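Local coordinates for protein ParA (Salmonella enterica subsp. enterica serovar Newport str. SL317, PDB 3EZF) that probably acts as a P-loop ATPase in plasmid partition, with a winged helix-turn-helix DNA-binding region used in ADP-mediated transcriptional regulation, at residues D393-E396 against F397-E401. Numbering follows the deposited sequence.
Sequences DRIE and FVRGE. With SO4 (sulfate ion), chain C.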
loop_
_atom_site.group_PDB
_atom_site.type_symbol
_atom_site.label_atom_id
_atom_site.label_comp_id
_atom_site.label_asym_id
_atom_site.label_seq_id
_atom_site.Cartn_x
_atom_site.Cartn_y
_atom_site.Cartn_z
ATOM N N ASP A 393 -28.931 1.509 2.048
ATOM C CA ASP A 393 -30.153 1.633 1.262
ATOM C C ASP A 393 -29.947 1.258 -0.204
ATOM O O ASP A 393 -30.848 0.699 -0.833
ATOM C CB ASP A 393 -30.723 3.048 1.401
ATOM C CG ASP A 393 -31.133 3.359 2.825
ATOM O OD1 ASP A 393 -31.997 2.628 3.365
ATOM O OD2 ASP A 393 -30.585 4.321 3.406
ATOM N N ARG A 394 -28.765 1.553 -0.749
ATOM C CA ARG A 394 -28.465 1.202 -2.140
ATOM C C ARG A 394 -28.578 -0.300 -2.308
ATOM O O ARG A 394 -29.209 -0.782 -3.258
ATOM C CB ARG A 394 -27.053 1.612 -2.519
ATOM C CG ARG A 394 -26.945 2.939 -3.204
ATOM C CD ARG A 394 -27.726 2.974 -4.511
ATOM N NE ARG A 394 -27.413 4.180 -5.276
ATOM C CZ ARG A 394 -27.399 5.413 -4.768
ATOM N NH1 ARG A 394 -27.684 5.630 -3.484
ATOM N NH2 ARG A 394 -27.082 6.434 -5.546
ATOM N N ILE A 395 -27.949 -1.034 -1.389
ATOM C CA ILE A 395 -27.989 -2.488 -1.421
ATOM C C ILE A 395 -29.432 -2.944 -1.473
ATOM O O ILE A 395 -29.803 -3.682 -2.382
ATOM C CB ILE A 395 -27.323 -3.128 -0.174
ATOM C CG1 ILE A 395 -25.810 -3.158 -0.333
ATOM C CG2 ILE A 395 -27.803 -4.561 0.008
ATOM C CD1 ILE A 395 -25.182 -1.819 -0.309
ATOM N N GLU A 396 -30.245 -2.495 -0.510
ATOM C CA GLU A 396 -31.656 -2.889 -0.457
ATOM C C GLU A 396 -32.393 -2.580 -1.755
ATOM O O GLU A 396 -33.160 -3.409 -2.251
ATOM C CB GLU A 396 -32.358 -2.233 0.734
ATOM C CG GLU A 396 -31.813 -2.705 2.081
ATOM C CD GLU A 396 -31.694 -4.219 2.171
ATOM O OE1 GLU A 396 -32.737 -4.903 2.244
ATOM O OE2 GLU A 396 -30.552 -4.728 2.159
ATOM N N PHE A 397 -32.138 -1.400 -2.313
ATOM C CA PHE A 397 -32.762 -1.007 -3.565
ATOM C C PHE A 397 -32.346 -1.995 -4.628
ATOM O O PHE A 397 -33.168 -2.715 -5.200
ATOM C CB PHE A 397 -32.294 0.383 -3.990
ATOM C CG PHE A 397 -32.671 0.742 -5.412
ATOM C CD1 PHE A 397 -34.001 0.887 -5.776
ATOM C CD2 PHE A 397 -31.690 0.918 -6.387
ATOM C CE1 PHE A 397 -34.348 1.197 -7.082
ATOM C CE2 PHE A 397 -32.027 1.228 -7.694
ATOM C CZ PHE A 397 -33.356 1.369 -8.044
ATOM N N VAL A 398 -31.042 -2.011 -4.878
ATOM C CA VAL A 398 -30.438 -2.875 -5.871
ATOM C C VAL A 398 -30.804 -4.345 -5.675
ATOM O O VAL A 398 -31.032 -5.075 -6.639
ATOM C CB VAL A 398 -28.927 -2.719 -5.825
ATOM C CG1 VAL A 398 -28.292 -3.507 -6.949
ATOM C CG2 VAL A 398 -28.568 -1.237 -5.913
ATOM N N ARG A 399 -30.852 -4.775 -4.422
ATOM C CA ARG A 399 -31.199 -6.146 -4.107
ATOM C C ARG A 399 -32.525 -6.502 -4.760
ATOM O O ARG A 399 -32.790 -7.664 -5.057
ATOM C CB ARG A 399 -31.293 -6.313 -2.599
ATOM C CG ARG A 399 -29.965 -6.493 -1.906
ATOM C CD ARG A 399 -29.637 -7.959 -1.788
ATOM N NE ARG A 399 -29.349 -8.319 -0.405
ATOM C CZ ARG A 399 -29.354 -9.564 0.062
ATOM N NH1 ARG A 399 -29.635 -10.577 -0.743
ATOM N NH2 ARG A 399 -29.073 -9.803 1.338
ATOM N N GLY A 400 -33.364 -5.497 -4.976
ATOM C CA GLY A 400 -34.641 -5.745 -5.615
ATOM C C GLY A 400 -34.543 -5.635 -7.131
ATOM O O GLY A 400 -34.281 -6.622 -7.832
ATOM N N GLU A 401 -34.732 -4.418 -7.635
ATOM C CA GLU A 401 -34.694 -4.155 -9.070
ATOM C C GLU A 401 -33.466 -3.339 -9.454
ATOM O O GLU A 401 -32.604 -3.875 -10.182
ATOM C CB GLU A 401 -35.969 -3.438 -9.517
ATOM C CG GLU A 401 -37.246 -4.219 -9.254
ATOM C CD GLU A 401 -38.487 -3.478 -9.710
ATOM O OE1 GLU A 401 -38.348 -2.352 -10.232
ATOM O OE2 GLU A 401 -39.598 -4.031 -9.562
HETATM S S SO4 C . -30.048 -11.162 -4.359
HETATM O O1 SO4 C . -31.056 -12.169 -4.742
HETATM O O2 SO4 C . -29.785 -10.266 -5.500
HETATM O O3 SO4 C . -28.798 -11.841 -3.966
HETATM O O4 SO4 C . -30.558 -10.372 -3.226
#
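I395 and R399, one helical turn apart, make the main side-chain contact here: the methyl CG2 of I395 lies 3.5 Å from CG of R399, the two side chains passing at a slant. That methyl stands anti to its own backbone N and beside the carbonyl carbon, which leans it toward the R399 side chain. R399 then bends at both chi2 (-92°) and chi3 (-126°), and its guanidinium swings out to the side. There NH1 donates to O4 of a sulfate at 2.7 Å, the sulfur lying in the guanidinium plane at its edge; the ion probably comes from the crystallisation liquor. NH2 bonds the hydroxyl of Y104, while OE1 of E396 bonds NE2 of H108.

The tight part is buried I395 together with the backbone, where F397 N bonds D393 O at 2.9 Å and nearly straight (161°) in the regular helical pattern. The solvent side is looser: the phenyl ring of F397 turns outward, and both F397 and G400, which has no side chain to add, are exposed.

The two segments lie along the last turns of helix 378-400, which packs against the parallel sheet of the P-loop ATPase fold: V398 touches A312 and R394 touches I314 of 312-317, the outermost strand of the sheet within this chain, and R394 reaches on to a salt bridge with D343.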